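Local structure of 3-oxo-tetronate kinase (Cupriavidus necator, 5DMH) at residues Leu51-Met56 against Gly411-Pro416. The protein catalyses the ATP-dependent phosphorylation of 3-oxo-tetronate to 3-oxo-tetronate 4-phosphate, as a member of the four-carbon acid sugar kinase family. Sequence-based numbering, arbitrary orientation.
Sequences LVRNGM and GAQIAP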
ATOM      1  N   LEU A  51       4.906 -10.291   5.228  1.00 18.91           N
ATOM      2  CA  LEU A  51       4.402 -11.466   5.931  1.00 21.71           C
ATOM      3  C   LEU A  51       4.922 -12.784   5.339  1.00 24.34           C
ATOM      4  O   LEU A  51       5.352 -13.668   6.083  1.00 22.77           O
ATOM      5  CB  LEU A  51       2.877 -11.451   5.951  1.00 18.66           C
ATOM      6  CG  LEU A  51       2.304 -10.336   6.816  1.00 21.86           C
ATOM      7  CD1 LEU A  51       0.806 -10.230   6.549  1.00 22.44           C
ATOM      8  CD2 LEU A  51       2.586 -10.584   8.273  1.00 18.31           C
ATOM      9  N   VAL A  52       4.902 -12.914   4.008  1.00 19.47           N
ATOM     10  CA  VAL A  52       5.398 -14.125   3.368  1.00 20.47           C
ATOM     11  C   VAL A  52       6.876 -14.323   3.665  1.00 20.89           C
ATOM     12  O   VAL A  52       7.311 -15.420   3.986  1.00 21.94           O
ATOM     13  CB  VAL A  52       5.164 -14.078   1.842  1.00 23.21           C
ATOM     14  CG1 VAL A  52       5.958 -15.167   1.125  1.00 27.38           C
ATOM     15  CG2 VAL A  52       3.665 -14.163   1.553  1.00 23.28           C
ATOM     16  N   ARG A  53       7.645 -13.244   3.576  1.00 21.54           N
ATOM     17  CA  ARG A  53       9.085 -13.329   3.792  1.00 26.10           C
ATOM     18  C   ARG A  53       9.440 -13.670   5.223  1.00 25.70           C
ATOM     19  O   ARG A  53      10.560 -14.107   5.491  1.00 25.42           O
ATOM     20  CB  ARG A  53       9.770 -12.029   3.381  1.00 23.86           C
ATOM     21  CG  ARG A  53       9.954 -11.912   1.851  1.00 30.79           C
ATOM     22  CD  ARG A  53      10.171 -10.482   1.433  1.00 29.31           C
ATOM     23  NE  ARG A  53      11.453  -9.896   1.860  1.00 28.01           N
ATOM     24  CZ  ARG A  53      12.619 -10.048   1.226  1.00 27.82           C
ATOM     25  NH1 ARG A  53      12.739 -10.823   0.156  1.00 27.96           N
ATOM     26  NH2 ARG A  53      13.686  -9.421   1.677  1.00 31.05           N
ATOM     27  N   ASN A  54       8.496 -13.466   6.142  1.00 22.31           N
ATOM     28  CA  ASN A  54       8.727 -13.778   7.543  1.00 27.57           C
ATOM     29  C   ASN A  54       7.937 -14.982   8.025  1.00 26.92           C
ATOM     30  O   ASN A  54       7.810 -15.197   9.222  1.00 24.33           O
ATOM     31  CB  ASN A  54       8.472 -12.563   8.439  1.00 26.02           C
ATOM     32  CG  ASN A  54       9.589 -11.556   8.352  1.00 26.90           C
ATOM     33  OD1 ASN A  54      10.570 -11.613   9.117  1.00 25.42           O
ATOM     34  ND2 ASN A  54       9.466 -10.639   7.408  1.00 25.41           N
ATOM     35  N   GLY A  55       7.442 -15.779   7.077  1.00 22.66           N
ATOM     36  CA  GLY A  55       7.000 -17.124   7.372  1.00 23.87           C
ATOM     37  C   GLY A  55       5.503 -17.321   7.511  1.00 29.22           C
ATOM     38  O   GLY A  55       5.098 -18.314   8.100  1.00 24.94           O
HETATM   39  N   MSE A  56       4.676 -16.404   7.001  1.00 26.71           N
HETATM   40  CA  MSE A  56       3.222 -16.634   7.034  1.00 24.39           C
HETATM   41  C   MSE A  56       2.664 -16.766   5.620  1.00 22.85           C
HETATM   42  O   MSE A  56       2.845 -15.878   4.806  1.00 21.92           O
HETATM   43  CB  MSE A  56       2.486 -15.516   7.771  1.00 22.03           C
HETATM   44  CG  MSE A  56       2.622 -15.554   9.274  1.00 22.43           C
HETATM   45 SE   MSE A  56       1.530 -14.116  10.111  1.00 37.67          SE
HETATM   46  CE  MSE A  56      -0.013 -15.195  10.655  1.00 23.00           C
ATOM     47  N   GLY A 411       4.555 -13.470  -4.893  1.00 24.90           N
ATOM     48  CA  GLY A 411       5.799 -14.087  -5.307  1.00 23.23           C
ATOM     49  C   GLY A 411       6.971 -13.369  -4.662  1.00 28.05           C
ATOM     50  O   GLY A 411       6.851 -12.848  -3.544  1.00 24.81           O
ATOM     51  N   ALA A 412       8.079 -13.296  -5.393  1.00 24.35           N
ATOM     52  CA  ALA A 412       9.330 -12.797  -4.852  1.00 26.51           C
ATOM     53  C   ALA A 412       9.412 -11.288  -4.874  1.00 22.59           C
ATOM     54  O   ALA A 412       8.832 -10.637  -5.742  1.00 20.33           O
ATOM     55  CB  ALA A 412      10.515 -13.395  -5.614  1.00 26.79           C
ATOM     56  N   GLN A 413      10.155 -10.734  -3.913  1.00 23.04           N
ATOM     57  CA  GLN A 413      10.363  -9.293  -3.848  1.00 21.95           C
ATOM     58  C   GLN A 413      11.160  -8.834  -5.068  1.00 20.30           C
ATOM     59  O   GLN A 413      12.193  -9.409  -5.389  1.00 24.27           O
ATOM     60  CB  GLN A 413      11.122  -8.926  -2.562  1.00 17.55           C
ATOM     61  CG  GLN A 413      11.398  -7.430  -2.415  1.00 17.15           C
ATOM     62  CD  GLN A 413      11.854  -7.064  -1.022  1.00 21.36           C
ATOM     63  OE1 GLN A 413      11.166  -7.350  -0.027  1.00 22.95           O
ATOM     64  NE2 GLN A 413      13.022  -6.445  -0.927  1.00 22.63           N
ATOM     65  N   ILE A 414      10.664  -7.798  -5.739  1.00 20.03           N
ATOM     66  CA  ILE A 414      11.387  -7.130  -6.820  1.00 25.87           C
ATOM     67  C   ILE A 414      12.257  -5.985  -6.276  1.00 23.62           C
ATOM     68  O   ILE A 414      13.425  -5.867  -6.626  1.00 23.99           O
ATOM     69  CB  ILE A 414      10.400  -6.558  -7.845  1.00 24.30           C
ATOM     70  CG1 ILE A 414       9.493  -7.675  -8.385  1.00 22.55           C
ATOM     71  CG2 ILE A 414      11.142  -5.847  -8.967  1.00 18.83           C
ATOM     72  CD1 ILE A 414       8.268  -7.142  -9.094  1.00 21.86           C
ATOM     73  N   ALA A 415      11.665  -5.159  -5.418  1.00 17.60           N
ATOM     74  CA  ALA A 415      12.340  -4.061  -4.720  1.00 17.89           C
ATOM     75  C   ALA A 415      11.720  -3.957  -3.337  1.00 21.46           C
ATOM     76  O   ALA A 415      10.632  -4.469  -3.113  1.00 15.86           O
ATOM     77  CB  ALA A 415      12.146  -2.774  -5.447  1.00 13.86           C
ATOM     78  N   PRO A 416      12.393  -3.294  -2.404  1.00 18.07           N
ATOM     79  CA  PRO A 416      11.754  -3.182  -1.085  1.00 16.48           C
ATOM     80  C   PRO A 416      10.335  -2.626  -1.191  1.00 16.83           C
ATOM     81  O   PRO A 416      10.076  -1.622  -1.878  1.00 18.91           O
ATOM     82  CB  PRO A 416      12.701  -2.248  -0.316  1.00 20.57           C
ATOM     83  CG  PRO A 416      14.054  -2.466  -0.983  1.00 24.38           C
ATOM     84  CD  PRO A 416      13.708  -2.643  -2.452  1.00 19.25           C
TER
HETATM   85  O   HOH W   1      11.081 -12.355  -1.589  1.00 32.28           O
HETATM   86  O   HOH W   2      12.541  -7.189   2.979  1.00 37.28           O
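Arg53, in the last turn of helix 41-53, reaches toward Gln413 on strand 407-415, and the backbones stay well apart, the CA atoms of Arg53 and Ala412 being 8.7 Å from each other. The two long side chains cross at about a right angle and carry the contact between them. Gln413 keeps CG anti to its N (chi1 179°) and runs on extended, which brings the amide oxygen OE1 over one face of the Arg53 guanidinium, the amide plane tilted 34° from it. OE1 of Gln413 sits above that plane, offset toward the rim, 3.2 Å from NE of Arg53. The N-H of NE is poorly angled for a hydrogen bond to this oxygen, which approaches from above the plane and not in it. Water carries the polar link instead. One molecule, in the guanidinium plane, accepts from NH1 of Arg53 at 2.9 Å and from the backbone N of Gln413 at 3.0 Å; another accepts from NH2 of Arg53 at 2.8 Å and donates only weakly to OE1 of Gln413. The Gln413 amide is itself fixed by Asn49 ND2, which donates to OE1, and by Glu152, which accepts from NE2. Just beyond Arg53 the helix closes in a Schellman motif, with Met56 N bonded to Leu51 O, Gly55 N to Val52 O, and Gly55 at positive phi as the C-prime residue. The whole is a small surface contact, part direct and part bridged by water, between the sugar-binding N-terminal and nucleotide-binding C-terminal domains of this two-domain kinase, away from the ADP pocket.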